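Local atomic coordinates of dTDP-4-dehydrorhamnose reductase (Bacillus anthracis, PDB entry 3SC6), a protein that catalyses the NADPH-dependent reduction of dTDP-4-dehydro-L-rhamnose to dTDP-L-rhamnose, in the pathway that makes this activated sugar. Residues Glu54-Ile59 with Gln95-Lys100; Glu6-Thr11 with Tyr30-Phe35; Gly208-Ser213 with Asn260-Asn265; Gln47-Val52 with Ala91-Leu96; Gly18-Glu23 with Gly158-Asn163. All blocks are in the same frame, centred on the assembly; numbering follows the deposited sequence.

How the contacts relate
One Rossmann-fold reductase illustrates how chemistry follows place. Contact 2 joins two parallel strands by a ladder of backbone bonds, with side chains on both faces of the sheet. Contacts 4 and 1 hold the same two helices, 45-55 and 76-97: contact 4 packs them side by side with apolar groups, and contact 1, about 7 Å away between centres, is where both segments leave their helices and begin to pair as strands. Contact 5 is the polar one, joining helix 16-24, which also packs on the strands of contact 2, to a distant loop. Contact 3, about 24 Å from contact 2 between centres, sets a short helix on strand 208-211 and is buried; the other four are partly buried.

Contact 1: Glu54-Ile59 with Gln95-Lys100; sequences EIRPHI and QLVGAK
The flat groups that meet Gln95-Lys100 here are the carbonyls of Pro57 and His58: the oxygen of Pro57 faces the methyl of Ala99, and that of His58 accepts a backbone bond. The Pro57 ring, puckered and apolar, brings its CD corner to 4.4 Å from Val97 CG2, and it also packs on Val52 and on Ile9 of the neighbouring strand. The His58 side chain sets off away from Gln95-Lys100, and its ND1 is hydrogen-bonded to Arg7 N. In this Rossmann fold the two segments are equivalent junctions, each carrying the chain out of a helix and into a strand of the parallel sheet, and they run side by side in nearly the same direction. Helix 76-97 ends in a Schellman motif: Gly98, with positive phi, is its C-prime residue, and Ala99 N reaches back to Ser94 O. Val97 points toward the other segment, between Arg56 and Pro57. With CG1 anti to its own carbonyl carbon (chi1 -60°), this branch lies 4.1 Å from Arg56 CG, and the two side chains slide past each other in opposite directions. Lys100 starts beside the backbone of His58, but its extended chain leads off to the carbonyl of Thr204. The first parallel bridge pairs Ile59 with Lys100, fastened by Lys100 N donating to His58 O at 2.8 Å, with an N-H...O angle of 162°.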
# COMPACT_ATOMS: atom_id res chain seq x y z
N GLU A 54 9.48 17.94 -17.95
CA GLU A 54 8.42 18.63 -18.67
C GLU A 54 7.30 19.13 -17.76
O GLU A 54 7.01 20.33 -17.75
CB GLU A 54 7.85 17.69 -19.74
CG GLU A 54 6.72 18.29 -20.57
CD GLU A 54 6.21 17.33 -21.64
OE1 GLU A 54 6.78 16.23 -21.78
OE2 GLU A 54 5.24 17.68 -22.34
N ILE A 55 6.69 18.23 -17.01
CA ILE A 55 5.60 18.60 -16.10
C ILE A 55 6.14 19.36 -14.90
O ILE A 55 5.51 20.31 -14.42
CB ILE A 55 4.84 17.36 -15.62
CG1 ILE A 55 4.26 16.59 -16.81
CG2 ILE A 55 3.72 17.76 -14.68
CD1 ILE A 55 3.49 15.35 -16.42
N ARG A 56 7.31 18.94 -14.43
CA ARG A 56 7.97 19.55 -13.28
C ARG A 56 6.95 19.75 -12.16
O ARG A 56 6.48 20.86 -11.92
CB ARG A 56 8.67 20.84 -13.69
CG ARG A 56 9.50 21.46 -12.60
CD ARG A 56 10.31 22.62 -13.12
NE ARG A 56 11.18 23.17 -12.08
CZ ARG A 56 12.06 24.14 -12.27
NH1 ARG A 56 12.23 24.67 -13.48
NH2 ARG A 56 12.80 24.56 -11.26
N PRO A 57 6.62 18.65 -11.46
CA PRO A 57 5.65 18.62 -10.37
C PRO A 57 6.13 18.97 -8.97
O PRO A 57 7.29 18.78 -8.64
CB PRO A 57 5.19 17.16 -10.38
CG PRO A 57 6.41 16.41 -10.77
CD PRO A 57 7.17 17.31 -11.72
N HIS A 58 5.19 19.47 -8.17
CA HIS A 58 5.46 19.83 -6.79
C HIS A 58 5.43 18.58 -5.93
O HIS A 58 6.17 18.45 -4.96
CB HIS A 58 4.41 20.82 -6.26
CG HIS A 58 4.39 22.14 -6.97
ND1 HIS A 58 3.59 22.38 -8.07
CD2 HIS A 58 5.05 23.30 -6.73
CE1 HIS A 58 3.77 23.63 -8.48
NE2 HIS A 58 4.65 24.20 -7.68
N ILE A 59 4.55 17.64 -6.30
CA ILE A 59 4.40 16.40 -5.57
C ILE A 59 4.40 15.18 -6.48
O ILE A 59 3.98 15.26 -7.63
CB ILE A 59 3.05 16.41 -4.81
CG1 ILE A 59 2.86 17.74 -4.08
CG2 ILE A 59 2.96 15.24 -3.84
CD1 ILE A 59 1.53 17.86 -3.36
N GLN A 95 14.42 14.77 -7.10
CA GLN A 95 15.45 15.67 -6.62
C GLN A 95 15.73 16.81 -7.61
O GLN A 95 15.74 17.98 -7.22
CB GLN A 95 16.74 14.90 -6.32
CG GLN A 95 17.90 15.74 -5.77
CD GLN A 95 17.60 16.40 -4.42
OE1 GLN A 95 16.58 16.09 -3.79
NE2 GLN A 95 18.48 17.29 -3.96
N LEU A 96 15.95 16.50 -8.89
CA LEU A 96 16.21 17.55 -9.89
C LEU A 96 15.12 18.60 -9.96
O LEU A 96 15.40 19.74 -10.32
CB LEU A 96 16.44 17.00 -11.31
CG LEU A 96 17.68 16.16 -11.63
CD1 LEU A 96 17.78 14.92 -10.77
CD2 LEU A 96 17.66 15.78 -13.10
N VAL A 97 13.88 18.24 -9.65
CA VAL A 97 12.78 19.20 -9.69
C VAL A 97 12.43 19.73 -8.31
O VAL A 97 11.78 20.77 -8.19
CB VAL A 97 11.50 18.58 -10.31
CG1 VAL A 97 11.77 18.11 -11.74
CG2 VAL A 97 10.98 17.44 -9.45
N GLY A 98 12.85 19.02 -7.27
CA GLY A 98 12.57 19.44 -5.90
C GLY A 98 11.13 19.17 -5.51
O GLY A 98 10.50 19.97 -4.83
N ALA A 99 10.62 18.02 -5.95
CA ALA A 99 9.25 17.64 -5.64
C ALA A 99 9.20 16.79 -4.38
O ALA A 99 10.16 16.08 -4.08
CB ALA A 99 8.66 16.85 -6.81
N LYS A 100 8.10 16.88 -3.64
CA LYS A 100 7.95 16.08 -2.43
C LYS A 100 7.62 14.70 -2.97
O LYS A 100 6.78 14.57 -3.85
CB LYS A 100 6.81 16.60 -1.55
CG LYS A 100 7.00 18.03 -1.07
CD LYS A 100 5.84 18.48 -0.19
CE LYS A 100 6.06 19.90 0.31
NZ LYS A 100 4.94 20.35 1.18

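Contact 2: Glu6-Thr11 with Tyr30-Phe35; sequences ERVIIT and YDIYPF
Val8 and Tyr30 meet at about a right angle, the CG1 branch of the valine, anti to its carbonyl carbon (chi1 -59°), coming 3.3 Å from Tyr30 CD1. Glu6 instead lies alongside the tyrosine and points the same way, its carboxylate plane turned 68° from the ring. On this face Val8 CG2 meets Ile32 CG1 at 4.0 Å, and Ile10 continues the row toward Leu21 of helix 16-24. The opposite face carries Arg7, Ile9, Tyr33 and Phe35. There Ile9 and Phe35 cross obliquely, CG2 to CD2 at 3.9 Å, while Ile55 of helix 45-55 packs against both. Tyr33 keeps the oxygen of Val8 at its ring edge, and that oxygen accepts Tyr33 N at 2.9 Å. Five backbone bonds, from Asp31 N to Phe35 N, knit the strands in parallel register with a 22° twist. Thr11 ends its strand with its side chain about 5 Å from the bound NADP, as expected for the first beta-alpha-beta unit of a Rossmann dinucleotide-binding fold.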
# COMPACT_ATOMS: atom_id res chain seq x y z
N GLU A 6 -0.89 23.61 -7.53
CA GLU A 6 0.19 22.63 -7.61
C GLU A 6 -0.06 21.47 -8.59
O GLU A 6 -1.19 21.18 -8.96
CB GLU A 6 0.58 22.15 -6.22
CG GLU A 6 1.08 23.28 -5.34
CD GLU A 6 1.46 22.84 -3.95
OE1 GLU A 6 1.35 21.63 -3.65
OE2 GLU A 6 1.87 23.71 -3.15
N ARG A 7 1.02 20.81 -8.97
CA ARG A 7 1.01 19.70 -9.93
C ARG A 7 1.41 18.42 -9.22
O ARG A 7 2.40 18.42 -8.49
CB ARG A 7 2.10 20.03 -10.91
CG ARG A 7 1.98 21.44 -11.39
CD ARG A 7 3.27 21.90 -11.96
NE ARG A 7 3.23 23.34 -12.08
CZ ARG A 7 4.29 24.10 -12.29
NH1 ARG A 7 4.15 25.42 -12.37
NH2 ARG A 7 5.50 23.54 -12.38
N VAL A 8 0.69 17.33 -9.47
CA VAL A 8 1.02 16.06 -8.83
C VAL A 8 1.07 14.93 -9.84
O VAL A 8 0.17 14.78 -10.65
CB VAL A 8 -0.02 15.68 -7.75
CG1 VAL A 8 -0.11 16.75 -6.69
CG2 VAL A 8 -1.38 15.48 -8.37
N ILE A 9 2.15 14.16 -9.80
CA ILE A 9 2.31 13.02 -10.70
C ILE A 9 2.07 11.74 -9.92
O ILE A 9 2.50 11.61 -8.78
CB ILE A 9 3.72 12.96 -11.33
CG1 ILE A 9 3.93 14.13 -12.29
CG2 ILE A 9 3.89 11.67 -12.13
CD1 ILE A 9 5.27 14.11 -13.01
N ILE A 10 1.35 10.80 -10.54
CA ILE A 10 1.05 9.51 -9.91
C ILE A 10 1.59 8.38 -10.78
O ILE A 10 1.16 8.22 -11.92
CB ILE A 10 -0.46 9.31 -9.71
CG1 ILE A 10 -1.03 10.42 -8.83
CG2 ILE A 10 -0.72 7.97 -9.07
CD1 ILE A 10 -2.52 10.28 -8.57
N THR A 11 2.54 7.62 -10.25
CA THR A 11 3.12 6.50 -10.99
C THR A 11 2.33 5.23 -10.66
O THR A 11 2.07 4.94 -9.50
CB THR A 11 4.60 6.31 -10.65
OG1 THR A 11 4.74 6.01 -9.25
CG2 THR A 11 5.39 7.57 -10.97
N TYR A 30 -5.14 20.77 -7.42
CA TYR A 30 -3.99 20.17 -8.09
C TYR A 30 -4.27 19.77 -9.53
O TYR A 30 -5.40 19.47 -9.90
CB TYR A 30 -3.59 18.87 -7.38
CG TYR A 30 -3.20 18.97 -5.93
CD1 TYR A 30 -1.89 19.23 -5.57
CD2 TYR A 30 -4.12 18.72 -4.92
CE1 TYR A 30 -1.51 19.30 -4.25
CE2 TYR A 30 -3.75 18.78 -3.58
CZ TYR A 30 -2.44 19.07 -3.26
OH TYR A 30 -2.05 19.14 -1.94
N ASP A 31 -3.21 19.77 -10.35
CA ASP A 31 -3.30 19.35 -11.74
C ASP A 31 -2.82 17.92 -11.64
O ASP A 31 -1.62 17.68 -11.49
CB ASP A 31 -2.39 20.15 -12.68
CG ASP A 31 -2.79 21.61 -12.79
OD1 ASP A 31 -3.83 21.98 -12.23
OD2 ASP A 31 -2.07 22.36 -13.48
N ILE A 32 -3.75 16.98 -11.71
CA ILE A 32 -3.41 15.56 -11.60
C ILE A 32 -2.91 14.95 -12.90
O ILE A 32 -3.64 14.88 -13.88
CB ILE A 32 -4.62 14.76 -11.10
CG1 ILE A 32 -5.16 15.36 -9.79
CG2 ILE A 32 -4.24 13.30 -10.94
CD1 ILE A 32 -6.38 14.66 -9.24
N TYR A 33 -1.65 14.50 -12.89
CA TYR A 33 -1.04 13.88 -14.06
C TYR A 33 -0.76 12.40 -13.81
O TYR A 33 0.33 12.04 -13.38
CB TYR A 33 0.28 14.56 -14.41
CG TYR A 33 0.15 16.02 -14.78
CD1 TYR A 33 -0.04 16.40 -16.09
CD2 TYR A 33 0.24 17.01 -13.81
CE1 TYR A 33 -0.15 17.73 -16.44
CE2 TYR A 33 0.13 18.34 -14.14
CZ TYR A 33 -0.06 18.70 -15.46
OH TYR A 33 -0.17 20.02 -15.79
N PRO A 34 -1.75 11.54 -14.07
CA PRO A 34 -1.57 10.11 -13.87
C PRO A 34 -0.85 9.46 -15.05
O PRO A 34 -1.05 9.88 -16.19
CB PRO A 34 -3.00 9.60 -13.79
CG PRO A 34 -3.76 10.50 -14.68
CD PRO A 34 -3.12 11.86 -14.53
N PHE A 35 -0.03 8.45 -14.77
CA PHE A 35 0.70 7.74 -15.80
C PHE A 35 0.68 6.24 -15.59
O PHE A 35 0.90 5.74 -14.49
CB PHE A 35 2.16 8.19 -15.89
CG PHE A 35 2.34 9.58 -16.38
CD1 PHE A 35 2.54 9.82 -17.74
CD2 PHE A 35 2.32 10.66 -15.52
CE1 PHE A 35 2.71 11.10 -18.21
CE2 PHE A 35 2.49 11.95 -15.99
CZ PHE A 35 2.69 12.16 -17.34

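Contact 3: Gly208-Ser213 with Asn260-Asn265; sequences GTYHVS and NMLRLN
The carbonyl oxygen of His211 is gripped twice, by a water that donates to it at 2.9 Å and by the ND1 of His259. The same water accepts a weak bond from Leu262 N at 3.3 Å, bridging strand and helix where their backbones do not bond directly. Leu262 also sends CD1 to within 3.6 Å of His211 O, and its CD2 branch lies 3.9 Å from Tyr210 CD1. The strand of this contact, 208-211, runs parallel to strand 148-157 in the sheet of the Rossmann fold; the N-to-C direction of the short helix 260-264 is 107° from that of the strand. Here Met261 folds over the tyrosine. Its chain bends at both chi2 (-67°) and chi3, turning the methyl back so that CE makes a CH-pi contact over one face of the Tyr210 ring, 4.3 Å from the centroid. SD, farther off above the same ring, adds a Met-aromatic contact at a distance, the two side chains crossing at about a right angle. The hydroxyl of Tyr210 is hydrogen-bonded to the carbonyl of Leu206. Farther along the chain, Val212 CG2 approaches Leu262 CD2 to 4.3 Å, beside Met197 of helix 191-202.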
# COMPACT_ATOMS: atom_id res chain seq x y z
N GLY A 208 9.50 12.06 6.46
CA GLY A 208 9.89 10.93 7.27
C GLY A 208 9.19 9.66 6.86
O GLY A 208 8.61 9.58 5.78
N THR A 209 9.24 8.66 7.74
CA THR A 209 8.62 7.37 7.51
C THR A 209 7.36 7.28 8.36
O THR A 209 7.40 7.58 9.55
CB THR A 209 9.58 6.22 7.90
OG1 THR A 209 10.81 6.34 7.17
CG2 THR A 209 8.96 4.88 7.60
N TYR A 210 6.25 6.87 7.75
CA TYR A 210 4.96 6.75 8.44
C TYR A 210 4.20 5.46 8.20
O TYR A 210 4.13 4.98 7.06
CB TYR A 210 4.03 7.85 7.96
CG TYR A 210 4.40 9.26 8.31
CD1 TYR A 210 3.82 9.89 9.40
CD2 TYR A 210 5.33 9.97 7.55
CE1 TYR A 210 4.13 11.19 9.72
CE2 TYR A 210 5.66 11.27 7.87
CZ TYR A 210 5.06 11.87 8.97
OH TYR A 210 5.37 13.17 9.31
N HIS A 211 3.63 4.89 9.26
CA HIS A 211 2.85 3.68 9.11
C HIS A 211 1.39 4.09 9.04
O HIS A 211 0.85 4.62 10.02
CB HIS A 211 3.03 2.66 10.23
CG HIS A 211 4.42 2.12 10.36
ND1 HIS A 211 4.89 1.55 11.52
CD2 HIS A 211 5.46 2.14 9.50
CE1 HIS A 211 6.15 1.17 11.33
NE2 HIS A 211 6.52 1.53 10.12
N VAL A 212 0.76 3.87 7.90
CA VAL A 212 -0.64 4.22 7.71
C VAL A 212 -1.46 2.98 7.40
O VAL A 212 -1.28 2.34 6.36
CB VAL A 212 -0.82 5.23 6.57
CG1 VAL A 212 -2.29 5.58 6.40
CG2 VAL A 212 -0.00 6.49 6.85
N SER A 213 -2.36 2.64 8.32
CA SER A 213 -3.22 1.48 8.19
C SER A 213 -4.40 1.71 9.09
O SER A 213 -4.37 2.59 9.95
CB SER A 213 -2.51 0.22 8.67
OG SER A 213 -1.33 -0.02 7.93
N ASN A 260 3.03 5.61 15.52
CA ASN A 260 3.73 6.67 16.24
C ASN A 260 3.82 7.98 15.47
O ASN A 260 3.26 8.99 15.90
CB ASN A 260 5.13 6.21 16.65
CG ASN A 260 5.11 5.02 17.59
OD1 ASN A 260 4.05 4.52 17.96
ND2 ASN A 260 6.30 4.57 17.99
N MET A 261 4.52 7.98 14.34
CA MET A 261 4.68 9.20 13.53
C MET A 261 3.39 9.99 13.34
O MET A 261 3.42 11.22 13.47
CB MET A 261 5.36 8.89 12.20
CG MET A 261 6.83 8.46 12.33
SD MET A 261 7.95 9.76 12.92
CE MET A 261 7.80 10.96 11.60
N LEU A 262 2.28 9.34 13.03
CA LEU A 262 1.01 10.06 12.85
C LEU A 262 0.62 10.75 14.15
O LEU A 262 0.27 11.92 14.17
CB LEU A 262 -0.13 9.13 12.43
CG LEU A 262 -0.06 8.46 11.06
CD1 LEU A 262 -1.22 7.49 10.90
CD2 LEU A 262 -0.07 9.51 9.95
N ARG A 263 0.69 10.00 15.24
CA ARG A 263 0.36 10.51 16.56
C ARG A 263 1.37 11.54 17.08
O ARG A 263 0.99 12.46 17.80
CB ARG A 263 0.17 9.33 17.52
CG ARG A 263 -0.00 9.66 18.99
CD ARG A 263 -0.36 8.37 19.74
NE ARG A 263 0.56 7.27 19.41
CZ ARG A 263 1.70 7.00 20.04
NH1 ARG A 263 2.45 5.98 19.63
NH2 ARG A 263 2.10 7.74 21.07
N LEU A 264 2.63 11.40 16.69
CA LEU A 264 3.67 12.35 17.12
C LEU A 264 3.64 13.63 16.27
O LEU A 264 4.23 14.64 16.66
CB LEU A 264 5.07 11.71 17.06
CG LEU A 264 5.37 10.52 17.97
CD1 LEU A 264 6.77 9.98 17.67
CD2 LEU A 264 5.24 10.89 19.44
N ASN A 265 2.99 13.58 15.11
CA ASN A 265 2.90 14.74 14.23
C ASN A 265 1.52 15.41 14.24
O ASN A 265 1.14 16.06 13.27
CB ASN A 265 3.31 14.38 12.80
CG ASN A 265 4.74 13.91 12.71
OD1 ASN A 265 5.43 13.80 13.71
ND2 ASN A 265 5.19 13.65 11.50
O HOH W 1 2.36 6.22 11.90

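Contact 4: Gln47-Val52 with Ala91-Leu96; sequences QVQQVV and AVASQL
This is apolar helix-to-helix packing on one face of the Rossmann sheet, where helix 45-55 lies next to helix 76-97. Their segments Gln47-Val52 and Ala91-Leu96 run in broadly the same direction, crossing at -30° with their axes approaching to 9.2 Å, and no hydrogen bond joins them. That closeness is consistent with a small residue, Ala93, between the helices. Ala93 points its methyl at helix 45-55, where two valines one turn apart receive it: Val48 CG1 lies 3.9 Å from Ala93 CB, and Val52 CG2 lies 3.7 Å from the same carbon. With CG1 anti to the backbone N (chi1 178°), Val52 turns CG2 onto the methyl and leaves CG1 beside the alanine carbonyl. Toward the outer side the aliphatic contact gives way to a mixed one, as the extended Gln49 reaches across with its amide nitrogen, NE2 lying 3.7 Å from Val92 CG1 and 4.2 Å from Leu96 CD2.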
# COMPACT_ATOMS: atom_id res chain seq x y z
N GLN A 47 13.29 8.10 -19.51
CA GLN A 47 11.88 8.47 -19.65
C GLN A 47 11.38 9.15 -18.38
O GLN A 47 10.64 10.13 -18.45
CB GLN A 47 11.01 7.24 -19.93
CG GLN A 47 9.53 7.58 -20.14
CD GLN A 47 8.65 6.36 -20.40
OE1 GLN A 47 9.09 5.22 -20.23
NE2 GLN A 47 7.40 6.60 -20.78
N VAL A 48 11.79 8.63 -17.22
CA VAL A 48 11.37 9.19 -15.94
C VAL A 48 11.76 10.66 -15.87
O VAL A 48 10.95 11.51 -15.48
CB VAL A 48 11.99 8.43 -14.74
CG1 VAL A 48 11.54 9.06 -13.44
CG2 VAL A 48 11.58 6.98 -14.78
N GLN A 49 13.00 10.97 -16.24
CA GLN A 49 13.48 12.34 -16.22
C GLN A 49 12.73 13.22 -17.22
O GLN A 49 12.31 14.33 -16.89
CB GLN A 49 15.00 12.40 -16.41
CG GLN A 49 15.78 11.79 -15.23
CD GLN A 49 17.29 11.81 -15.40
OE1 GLN A 49 17.81 11.85 -16.52
NE2 GLN A 49 18.02 11.74 -14.29
N GLN A 50 12.52 12.72 -18.44
CA GLN A 50 11.81 13.49 -19.45
C GLN A 50 10.44 13.96 -18.95
O GLN A 50 10.10 15.13 -19.05
CB GLN A 50 11.58 12.66 -20.70
CG GLN A 50 10.82 13.40 -21.79
CD GLN A 50 10.55 12.54 -23.01
OE1 GLN A 50 10.02 13.01 -24.01
NE2 GLN A 50 10.92 11.26 -22.93
N VAL A 51 9.66 13.02 -18.43
CA VAL A 51 8.33 13.33 -17.94
C VAL A 51 8.35 14.27 -16.73
O VAL A 51 7.57 15.22 -16.67
CB VAL A 51 7.56 12.05 -17.57
CG1 VAL A 51 6.19 12.40 -17.00
CG2 VAL A 51 7.42 11.15 -18.78
N VAL A 52 9.23 14.00 -15.77
CA VAL A 52 9.32 14.84 -14.58
C VAL A 52 9.84 16.24 -14.91
O VAL A 52 9.47 17.20 -14.25
CB VAL A 52 10.18 14.18 -13.48
CG1 VAL A 52 10.30 15.10 -12.28
CG2 VAL A 52 9.57 12.85 -13.07
N ALA A 91 13.38 8.79 -7.54
CA ALA A 91 14.00 9.58 -6.49
C ALA A 91 14.88 10.64 -7.13
O ALA A 91 14.78 11.83 -6.81
CB ALA A 91 14.80 8.70 -5.57
N VAL A 92 15.75 10.20 -8.04
CA VAL A 92 16.65 11.11 -8.75
C VAL A 92 15.87 12.25 -9.40
O VAL A 92 16.16 13.42 -9.16
CB VAL A 92 17.46 10.36 -9.84
CG1 VAL A 92 18.28 11.33 -10.67
CG2 VAL A 92 18.34 9.29 -9.22
N ALA A 93 14.87 11.90 -10.20
CA ALA A 93 14.04 12.90 -10.88
C ALA A 93 13.37 13.85 -9.89
O ALA A 93 13.34 15.06 -10.11
CB ALA A 93 12.99 12.21 -11.73
N SER A 94 12.84 13.30 -8.80
CA SER A 94 12.18 14.11 -7.78
C SER A 94 13.15 15.17 -7.27
O SER A 94 12.77 16.32 -7.03
CB SER A 94 11.71 13.24 -6.62
OG SER A 94 10.80 12.25 -7.06
N GLN A 95 14.42 14.77 -7.10
CA GLN A 95 15.45 15.67 -6.62
C GLN A 95 15.73 16.81 -7.61
O GLN A 95 15.74 17.98 -7.22
CB GLN A 95 16.74 14.90 -6.32
CG GLN A 95 17.90 15.74 -5.77
CD GLN A 95 17.60 16.40 -4.42
OE1 GLN A 95 16.58 16.09 -3.79
NE2 GLN A 95 18.48 17.29 -3.96
N LEU A 96 15.95 16.50 -8.89
CA LEU A 96 16.21 17.55 -9.89
C LEU A 96 15.12 18.60 -9.96
O LEU A 96 15.40 19.74 -10.32
CB LEU A 96 16.44 17.00 -11.31
CG LEU A 96 17.68 16.16 -11.63
CD1 LEU A 96 17.78 14.92 -10.77
CD2 LEU A 96 17.66 15.78 -13.10

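Contact 5: Gly18-Glu23 with Gly158-Asn163; sequences GKQLQE and GKYGNN. With SO4 (sulfate ion), chain H.
Gln20 and Lys159 share one direct hydrogen bond, Lys159 N donating to Gln20 OE1 at 3.2 Å. It is nearly straight (163°), yet the donor sits above the plane of the amide carbonyl, 41° out of it. The other end of that amide, NE2, comes 3.0 Å from Lys159 NZ; both are donors and do not bond each other. NE2 donates a hydrogen bond to Glu24 OE2, whereas the ammonium forms a salt bridge with Glu283 and a hydrogen bond to the hydroxyl of Tyr190. Tyr160 spends its own hydroxyl on Glu23 OE1 at 2.8 Å, using the syn lone pair of a carboxylate turned almost perpendicular to the ring. Over one ring face lies Lys19, whose CG makes a CH-pi contact 3.8 Å from the centroid; turning CG anti to the backbone N (chi1 -179°) carries it there. Gly161 N is met by O1 of a sulfate ion, probably from the crystallisation liquor, at 2.8 Å. Gly18 closes the TGxxGxxG sequence at the start of helix 16-24, and the Lys19 side chain comes to about 7 Å from the bound NADP: the contact ties a later loop to the dinucleotide-binding helix of an extended short-chain dehydrogenase/reductase Rossmann fold.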
# COMPACT_ATOMS: atom_id res chain seq x y z
N GLY A 18 -3.48 4.14 -7.41
CA GLY A 18 -3.48 5.10 -8.50
C GLY A 18 -4.84 5.33 -9.12
O GLY A 18 -5.22 6.47 -9.38
N LYS A 19 -5.56 4.25 -9.36
CA LYS A 19 -6.88 4.32 -9.96
C LYS A 19 -7.87 5.08 -9.07
O LYS A 19 -8.66 5.88 -9.56
CB LYS A 19 -7.39 2.89 -10.22
CG LYS A 19 -8.77 2.78 -10.87
CD LYS A 19 -8.81 3.37 -12.27
CE LYS A 19 -10.20 3.24 -12.88
NZ LYS A 19 -10.65 1.82 -12.99
N GLN A 20 -7.80 4.84 -7.76
CA GLN A 20 -8.70 5.49 -6.81
C GLN A 20 -8.15 6.80 -6.22
O GLN A 20 -8.92 7.68 -5.85
CB GLN A 20 -9.10 4.50 -5.72
CG GLN A 20 -10.08 5.03 -4.69
CD GLN A 20 -10.52 3.96 -3.70
OE1 GLN A 20 -10.16 2.80 -3.83
NE2 GLN A 20 -11.33 4.36 -2.72
N LEU A 21 -6.83 6.92 -6.13
CA LEU A 21 -6.21 8.13 -5.59
C LEU A 21 -6.46 9.27 -6.57
O LEU A 21 -6.76 10.39 -6.18
CB LEU A 21 -4.70 7.92 -5.41
CG LEU A 21 -3.90 9.10 -4.87
CD1 LEU A 21 -4.44 9.58 -3.53
CD2 LEU A 21 -2.43 8.73 -4.77
N GLN A 22 -6.32 8.95 -7.85
CA GLN A 22 -6.53 9.88 -8.94
C GLN A 22 -7.91 10.56 -8.87
O GLN A 22 -8.06 11.71 -9.29
CB GLN A 22 -6.42 9.11 -10.26
CG GLN A 22 -6.71 9.91 -11.51
CD GLN A 22 -6.61 9.04 -12.76
OE1 GLN A 22 -6.17 7.88 -12.69
NE2 GLN A 22 -7.00 9.59 -13.90
N GLU A 23 -8.90 9.85 -8.33
CA GLU A 23 -10.25 10.38 -8.21
C GLU A 23 -10.52 11.11 -6.90
O GLU A 23 -11.43 11.92 -6.83
CB GLU A 23 -11.26 9.23 -8.30
CG GLU A 23 -11.23 8.44 -9.60
CD GLU A 23 -12.23 7.30 -9.60
OE1 GLU A 23 -12.91 7.10 -8.57
OE2 GLU A 23 -12.33 6.59 -10.62
N GLY A 158 -9.26 -1.73 -2.38
CA GLY A 158 -10.08 -0.59 -2.79
C GLY A 158 -11.24 -0.92 -3.72
O GLY A 158 -11.59 -2.08 -3.91
N LYS A 159 -11.82 0.13 -4.30
CA LYS A 159 -12.95 -0.02 -5.21
C LYS A 159 -12.59 -0.72 -6.50
O LYS A 159 -13.35 -1.55 -7.00
CB LYS A 159 -13.51 1.35 -5.62
CG LYS A 159 -14.07 2.22 -4.52
CD LYS A 159 -14.63 3.51 -5.13
CE LYS A 159 -15.25 4.41 -4.08
NZ LYS A 159 -14.25 4.83 -3.04
N TYR A 160 -11.43 -0.39 -7.04
CA TYR A 160 -10.99 -0.96 -8.30
C TYR A 160 -10.03 -2.13 -8.16
O TYR A 160 -9.32 -2.25 -7.16
CB TYR A 160 -10.36 0.16 -9.12
CG TYR A 160 -11.29 1.35 -9.22
CD1 TYR A 160 -12.25 1.44 -10.21
CD2 TYR A 160 -11.21 2.38 -8.29
CE1 TYR A 160 -13.11 2.52 -10.27
CE2 TYR A 160 -12.06 3.46 -8.35
CZ TYR A 160 -13.00 3.53 -9.34
OH TYR A 160 -13.84 4.62 -9.39
N GLY A 161 -10.03 -2.99 -9.17
CA GLY A 161 -9.18 -4.18 -9.20
C GLY A 161 -9.68 -5.28 -8.28
O GLY A 161 -10.57 -5.06 -7.46
N ASN A 162 -9.11 -6.47 -8.43
CA ASN A 162 -9.51 -7.59 -7.60
C ASN A 162 -8.89 -7.44 -6.22
O ASN A 162 -7.82 -6.86 -6.08
CB ASN A 162 -9.06 -8.92 -8.21
CG ASN A 162 -9.68 -9.18 -9.57
OD1 ASN A 162 -10.49 -8.40 -10.07
ND2 ASN A 162 -9.30 -10.30 -10.19
N ASN A 163 -9.58 -7.95 -5.21
CA ASN A 163 -9.10 -7.89 -3.84
C ASN A 163 -9.81 -8.95 -3.01
O ASN A 163 -10.73 -9.62 -3.50
CB ASN A 163 -9.29 -6.48 -3.26
CG ASN A 163 -10.74 -6.04 -3.22
OD1 ASN A 163 -11.65 -6.86 -3.28
ND2 ASN A 163 -10.95 -4.74 -3.07
S SO4 H . -12.60 -2.64 -11.70
O1 SO4 H . -11.30 -1.99 -11.51
O2 SO4 H . -13.37 -1.88 -12.68
O3 SO4 H . -12.38 -4.00 -12.19
O4 SO4 H . -13.33 -2.68 -10.44